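Local coordinates for aminotransferase (Streptomyces pactum, PDB 4ZM4), which is a class-III aminotransferase, a dimeric enzyme of the pyridoxal-5'-phosphate-dependent aminotransferase fold, with its ligand pockets formed where the two subunits meet, at residues A120-G123 with T124-V127; A312-H315 with A316-R319; V144-E147 with G148-H151. The protein carries 1 engineered substitution. One frame throughout, in Å; residues are numbered along the deposited sequence.

Contact 1: residues A120-G123 with T124-V127. With P3B ((3E,4R,5R)-4,5-dihydroxy-3-{[(Z)-{3-hydroxy-2-methyl-5-[(phosphonooxy)methyl]pyridin-4(1H)-ylidene}methyl]imino}cyclohex-1-ene-1-carboxylic acid), chain H.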
# COMPACT_ATOMS: atom_id res chain seq x y z
N ALA B 120 6.26 -3.98 2.86
CA ALA B 120 5.02 -3.74 2.15
C ALA B 120 4.86 -2.23 2.06
O ALA B 120 5.63 -1.49 2.67
CB ALA B 120 3.84 -4.37 2.90
N ASN B 121 3.79 -1.79 1.40
CA ASN B 121 3.51 -0.36 1.28
C ASN B 121 2.65 0.17 2.41
O ASN B 121 2.60 1.38 2.61
CB ASN B 121 2.82 -0.09 -0.05
CG ASN B 121 3.61 -0.60 -1.21
OD1 ASN B 121 4.71 -0.11 -1.49
ND2 ASN B 121 3.07 -1.62 -1.91
N SER B 122 1.96 -0.70 3.13
CA SER B 122 0.94 -0.26 4.10
C SER B 122 0.70 -1.30 5.19
O SER B 122 1.00 -2.47 5.01
CB SER B 122 -0.36 -0.03 3.37
OG SER B 122 -0.85 -1.26 2.88
N GLY B 123 0.17 -0.86 6.33
CA GLY B 123 -0.19 -1.77 7.38
C GLY B 123 -1.22 -2.80 6.94
O GLY B 123 -1.19 -3.96 7.35
N THR B 124 -2.14 -2.37 6.10
CA THR B 124 -3.14 -3.24 5.58
C THR B 124 -2.49 -4.41 4.82
O THR B 124 -2.87 -5.58 5.02
CB THR B 124 -4.14 -2.44 4.69
OG1 THR B 124 -4.96 -1.61 5.52
CG2 THR B 124 -5.03 -3.35 3.86
N GLU B 125 -1.56 -4.09 3.93
CA GLU B 125 -0.85 -5.12 3.15
C GLU B 125 -0.01 -6.03 4.05
O GLU B 125 -0.02 -7.24 3.90
CB GLU B 125 0.07 -4.48 2.08
CG GLU B 125 -0.62 -3.90 0.87
CD GLU B 125 0.35 -3.32 -0.15
OE1 GLU B 125 1.56 -3.14 0.16
OE2 GLU B 125 -0.11 -3.04 -1.28
N ALA B 126 0.71 -5.41 4.99
CA ALA B 126 1.57 -6.16 5.90
C ALA B 126 0.77 -7.13 6.76
O ALA B 126 1.18 -8.29 6.93
CB ALA B 126 2.36 -5.24 6.76
N VAL B 127 -0.36 -6.67 7.28
CA VAL B 127 -1.26 -7.55 8.02
C VAL B 127 -1.75 -8.71 7.15
O VAL B 127 -1.74 -9.89 7.59
CB VAL B 127 -2.45 -6.71 8.59
CG1 VAL B 127 -3.65 -7.57 9.00
CG2 VAL B 127 -1.98 -5.87 9.77
OAH P3B H . -3.46 0.41 5.82
PBA P3B H . -2.67 1.40 6.77
OAI P3B H . -3.58 2.58 6.89
OAC P3B H . -1.32 1.83 6.21
OAQ P3B H . -2.60 0.53 8.19
CAM P3B H . -3.73 -0.27 8.68
CAV P3B H . -3.60 -0.35 10.04
CAL P3B H . -3.10 -1.53 10.57
NAP P3B H . -2.92 -1.61 11.95
CAU P3B H . -3.21 -0.55 12.77
CAA P3B H . -3.06 -0.64 14.13
CAW P3B H . -3.72 0.57 12.27
OAE P3B H . -3.99 1.57 13.13
CAX P3B H . -3.91 0.75 10.90
CAJ P3B H . -4.48 1.97 10.39
NAO P3B H . -4.99 2.94 11.22
CAT P3B H . -5.63 4.05 10.75
CAK P3B H . -6.02 4.28 9.40
CAS P3B H . -6.74 5.39 8.97
CAR P3B H . -7.04 5.60 7.61
OAD P3B H . -7.60 6.64 7.21
OAB P3B H . -6.86 4.77 6.77
CAN P3B H . -6.94 6.44 9.77
CAY P3B H . -6.45 6.38 11.23
OAF P3B H . -7.54 7.01 11.94
CAZ P3B H . -6.08 4.95 11.78
OAG P3B H . -5.22 4.91 12.98
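The side-chain amide of Asn-121 and the carboxylate of Glu-125 meet obliquely, their planes turned 59° from each other. OE1 of Glu-125 takes ND2 of Asn-121 on its syn lone pair at 3.0 Å, although that oxygen stands out of the amide plane, by 32°. The same OE1 accepts from the backbone N of Asn-121 at 2.9 Å, a donor that arrives nearly along the C-O axis. Two bonds thus grip OE1 and, with a third to OE2 from Ser-122 OG of the second subunit, probably restrict the carboxylate's rotation; reciprocally, Ser-122 OG here bonds Glu-125 OE2 of that subunit. With chi1 at 66°, OG of Ser-122 sits between its own backbone N and carbonyl carbon, where it also accepts from Glu-125 N at 3.1 Å and caps the helix. Backbone bonds from Ala-126 N to Ser-122 O and from Val-127 N to Gly-123 O wind the first turn. Gly-123 N donates to OAC of the P3B phosphate at 3.1 Å, and Thr-124 uses both N and OG1 on OAH, the hydroxyl at 2.5 Å. Gly-123, having no side chain, lets the phosphate ester come close, OAQ included. A Ser-Gly-Thr turn at a helix N terminus, its N-H groups directed at phosphate, is characteristic of the cofactor phosphate site in aminotransferases of this fold.

Contact 2: residues A312-H315 with A316-R319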
# COMPACT_ATOMS: atom_id res chain seq x y z
N ALA B 312 7.07 -2.93 -3.06
CA ALA B 312 7.40 -3.36 -1.73
C ALA B 312 8.91 -3.27 -1.59
O ALA B 312 9.64 -3.78 -2.41
CB ALA B 312 6.89 -4.77 -1.46
N GLY B 313 9.36 -2.62 -0.51
CA GLY B 313 10.78 -2.55 -0.21
C GLY B 313 11.55 -1.70 -1.23
O GLY B 313 12.69 -1.97 -1.49
N ASN B 314 10.90 -0.72 -1.85
CA ASN B 314 11.60 0.11 -2.81
C ASN B 314 12.67 0.92 -2.11
O ASN B 314 12.67 1.07 -0.89
CB ASN B 314 10.61 1.02 -3.60
CG ASN B 314 9.92 2.04 -2.72
OD1 ASN B 314 10.46 3.14 -2.45
ND2 ASN B 314 8.70 1.72 -2.29
N HIS B 315 13.59 1.48 -2.89
CA HIS B 315 14.81 2.05 -2.32
C HIS B 315 14.56 3.34 -1.55
O HIS B 315 15.16 3.55 -0.49
CB HIS B 315 15.87 2.28 -3.40
CG HIS B 315 16.00 1.16 -4.38
ND1 HIS B 315 15.92 -0.15 -4.01
CD2 HIS B 315 16.15 1.16 -5.73
CE1 HIS B 315 16.01 -0.92 -5.08
NE2 HIS B 315 16.15 -0.15 -6.14
N ALA B 316 13.65 4.18 -2.04
CA ALA B 316 13.22 5.36 -1.27
C ALA B 316 12.61 4.98 0.07
O ALA B 316 13.03 5.50 1.10
CB ALA B 316 12.24 6.20 -2.06
N ALA B 317 11.67 4.04 0.07
CA ALA B 317 11.05 3.58 1.31
C ALA B 317 12.08 3.05 2.32
O ALA B 317 12.04 3.40 3.50
CB ALA B 317 10.01 2.49 1.04
N LEU B 318 13.00 2.21 1.86
CA LEU B 318 14.03 1.66 2.75
C LEU B 318 15.10 2.70 3.16
O LEU B 318 15.61 2.66 4.28
CB LEU B 318 14.64 0.39 2.16
CG LEU B 318 13.61 -0.71 1.91
CD1 LEU B 318 14.31 -2.05 1.69
CD2 LEU B 318 12.60 -0.84 3.05
N ARG B 319 15.37 3.68 2.31
CA ARG B 319 16.18 4.82 2.75
C ARG B 319 15.49 5.55 3.92
O ARG B 319 16.14 5.95 4.90
CB ARG B 319 16.44 5.77 1.58
CG ARG B 319 17.51 6.83 1.84
CD ARG B 319 18.91 6.24 2.00
NE ARG B 319 19.86 7.28 2.34
CZ ARG B 319 20.50 8.04 1.47
NH1 ARG B 319 20.33 7.89 0.16
NH2 ARG B 319 21.31 8.98 1.90
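At Asn-314 and His-315 the chain enters helix 315-329, their carbonyl oxygens accepting from Leu-318 N and Arg-319 N at 3.0 Å and 2.8 Å respectively. Ahead of the turn, Gly-313 has a positive phi of 68° and brings its carbonyl O within 3.6 Å of CD1 of Leu-318. The side chain of Asn-314 folds back over the helix start: chi1 of 65° sets CG between its backbone N and carbonyl carbon, so that OD1 reaches Ala-317 N at 2.9 Å. That bond is straight at the hydrogen, yet the N-H comes from above the amide carbonyl plane, 48° out of it, and not on a lone pair. ND2 is held separately, donating to Tyr-311 O, so both ends of the amide are engaged and its flip is fixed. CB of Ala-317 packs against this amide, 3.7 Å from ND2. Leu-318 lays CG beside Asn-314 O at 3.4 Å and its methyl groups along Gly-313, covering the side of the turn next to helix 98-110. His-315 and Arg-319 lead away from the turn, the imidazole to Thr-93 OG1 and the guanidinium to a salt bridge with Asp-85 and a hydrogen bond with Gln-86. The whole is a classical asparagine N-cap, here starting a helix shortly after Gly-309, Val-310 and Tyr-311, which line the pyridoxal-5'-phosphate pocket.

Contact 3: residues V144-E147 with G148-H151. With P3B ((3E,4R,5R)-4,5-dihydroxy-3-{[(Z)-{3-hydroxy-2-methyl-5-[(phosphonooxy)methyl]pyridin-4(1H)-ylidene}methyl]imino}cyclohex-1-ene-1-carboxylic acid), chain H.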
# COMPACT_ATOMS: atom_id res chain seq x y z
N VAL B 144 -8.27 -14.94 15.31
CA VAL B 144 -8.96 -14.28 16.41
C VAL B 144 -8.59 -12.79 16.43
O VAL B 144 -7.40 -12.43 16.29
CB VAL B 144 -8.57 -14.88 17.77
CG1 VAL B 144 -9.16 -14.07 18.91
CG2 VAL B 144 -9.00 -16.36 17.86
N THR B 145 -9.61 -11.94 16.57
CA THR B 145 -9.43 -10.50 16.71
C THR B 145 -10.10 -10.01 17.99
O THR B 145 -10.85 -10.75 18.63
CB THR B 145 -10.06 -9.76 15.53
OG1 THR B 145 -11.46 -10.02 15.50
CG2 THR B 145 -9.48 -10.18 14.23
N PHE B 146 -9.84 -8.77 18.36
CA PHE B 146 -10.55 -8.15 19.48
C PHE B 146 -11.36 -6.95 19.00
O PHE B 146 -10.93 -6.20 18.13
CB PHE B 146 -9.57 -7.75 20.60
CG PHE B 146 -8.87 -8.92 21.23
CD1 PHE B 146 -9.42 -9.58 22.32
CD2 PHE B 146 -7.64 -9.36 20.74
CE1 PHE B 146 -8.76 -10.63 22.92
CE2 PHE B 146 -6.99 -10.45 21.34
CZ PHE B 146 -7.55 -11.08 22.44
N GLU B 147 -12.48 -6.71 19.65
CA GLU B 147 -13.38 -5.64 19.28
C GLU B 147 -12.75 -4.28 19.46
O GLU B 147 -12.24 -3.92 20.54
CB GLU B 147 -14.66 -5.70 20.10
CG GLU B 147 -15.73 -4.78 19.52
CD GLU B 147 -17.02 -4.84 20.27
OE1 GLU B 147 -16.98 -4.93 21.51
OE2 GLU B 147 -18.08 -4.77 19.62
N GLY B 148 -12.82 -3.49 18.38
CA GLY B 148 -12.24 -2.14 18.32
C GLY B 148 -10.81 -2.13 17.79
O GLY B 148 -10.31 -1.09 17.45
N HIS B 149 -10.17 -3.30 17.73
CA HIS B 149 -8.81 -3.42 17.26
C HIS B 149 -8.84 -3.41 15.73
O HIS B 149 -9.58 -4.14 15.12
CB HIS B 149 -8.13 -4.69 17.77
CG HIS B 149 -7.87 -4.68 19.24
ND1 HIS B 149 -6.64 -4.93 19.79
CD2 HIS B 149 -8.70 -4.44 20.29
CE1 HIS B 149 -6.70 -4.83 21.11
NE2 HIS B 149 -7.94 -4.53 21.44
N TYR B 150 -8.04 -2.53 15.14
CA TYR B 150 -8.11 -2.35 13.72
C TYR B 150 -6.79 -2.88 13.11
O TYR B 150 -5.68 -2.46 13.52
CB TYR B 150 -8.38 -0.86 13.41
CG TYR B 150 -8.43 -0.53 11.93
CD1 TYR B 150 -9.48 -0.96 11.13
CD2 TYR B 150 -7.45 0.26 11.34
CE1 TYR B 150 -9.54 -0.65 9.79
CE2 TYR B 150 -7.48 0.56 9.98
CZ TYR B 150 -8.51 0.10 9.22
OH TYR B 150 -8.52 0.41 7.89
N HIS B 151 -6.93 -3.70 12.08
CA HIS B 151 -5.78 -4.26 11.39
C HIS B 151 -5.78 -3.99 9.88
O HIS B 151 -5.19 -4.73 9.10
CB HIS B 151 -5.74 -5.74 11.71
CG HIS B 151 -5.76 -6.01 13.18
ND1 HIS B 151 -4.83 -5.45 14.04
CD2 HIS B 151 -6.61 -6.72 13.95
CE1 HIS B 151 -5.11 -5.81 15.28
NE2 HIS B 151 -6.19 -6.58 15.25
OAH P3B H . -3.46 0.41 5.82
PBA P3B H . -2.67 1.40 6.77
OAI P3B H . -3.58 2.58 6.89
OAC P3B H . -1.32 1.83 6.21
OAQ P3B H . -2.60 0.53 8.19
CAM P3B H . -3.73 -0.27 8.68
CAV P3B H . -3.60 -0.35 10.04
CAL P3B H . -3.10 -1.53 10.57
NAP P3B H . -2.92 -1.61 11.95
CAU P3B H . -3.21 -0.55 12.77
CAA P3B H . -3.06 -0.64 14.13
CAW P3B H . -3.72 0.57 12.27
OAE P3B H . -3.99 1.57 13.13
CAX P3B H . -3.91 0.75 10.90
CAJ P3B H . -4.48 1.97 10.39
NAO P3B H . -4.99 2.94 11.22
CAT P3B H . -5.63 4.05 10.75
CAK P3B H . -6.02 4.28 9.40
CAS P3B H . -6.74 5.39 8.97
CAR P3B H . -7.04 5.60 7.61
OAD P3B H . -7.60 6.64 7.21
OAB P3B H . -6.86 4.77 6.77
CAN P3B H . -6.94 6.44 9.77
CAY P3B H . -6.45 6.38 11.23
OAF P3B H . -7.54 7.01 11.94
CAZ P3B H . -6.08 4.95 11.78
OAG P3B H . -5.22 4.91 12.98
O HOH W 1 -7.49 -7.82 17.04
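A water held between Phe-146 and His-151 joins the two limbs beyond a turn: it accepts from Phe-146 N at 2.9 Å and, lying in the plane of the His-151 ring, is also hydrogen-bonded to NE2. The turn itself is a type II beta turn through Glu-147 and Gly-148, closed by the bond from His-149 N to Phe-146 O at 3.0 Å, with the donor tilted 34° from the carbonyl plane. Gly-148 occupies its third position with a phi of 91°, where a CB would be jammed against the carbonyl O of Glu-147. Above the turn, CB of Phe-146 sits over one face of the His-149 imidazole, a CH-pi contact 3.7 Å from the ring centroid, displaced toward CD2. Glu-147 O lies at the edge of the same imidazole. With chi1 at -64°, the phenyl ring lies oblique to the imidazole, the centroids of the Phe-146 and His-149 rings 5.6 Å apart, while its end reaches on to Leu-193, Val-215 and Val-217 of the neighbouring strands. ND1 of His-149 is fixed by the backbone N of Glu-218, and Trp-195 meets this imidazole edge-to-face. Strand 142-146 belongs to the mixed seven-stranded sheet of the large domain of the fold-type I aminotransferases, and the turn carries the chain from this strand toward P3B. His-151 lines the ligand pocket, and its ND1 is bonded to Asp-251 OD2, which is itself hydrogen-bonded to P3B. Thr-145 brings CG2 to the edge of the His-151 ring at 4.5 Å from CD2. Between the two histidines, Tyr-150 points the other way, and the CD2-CE2 edge of its ring approaches P3B, CE2 lying 3.3 Å from CAJ. Its backbone O comes within 3.2 Å of CAU of the ligand's pyridine ring.

Along the chain the order is contact 1, contact 3, contact 2; each is one unbroken run of eight residues, closing just its own turn, and none nests in or crosses another. Contact 1 leads from strand 116-120 into helix 123-138, contact 3 leaves strand 142-146, the next strand in the chain, and contact 2 starts helix 315-329. Contacts 1 and 3 both touch P3B and meet where CG1 of Val-127 packs on His-151 O. Contact 1 also packs against contact 2, through Ala-120 and Asn-121 on Ala-312, and both adjoin the second subunit. Contacts 2 and 3 stay about 16 Å apart at their nearest atoms.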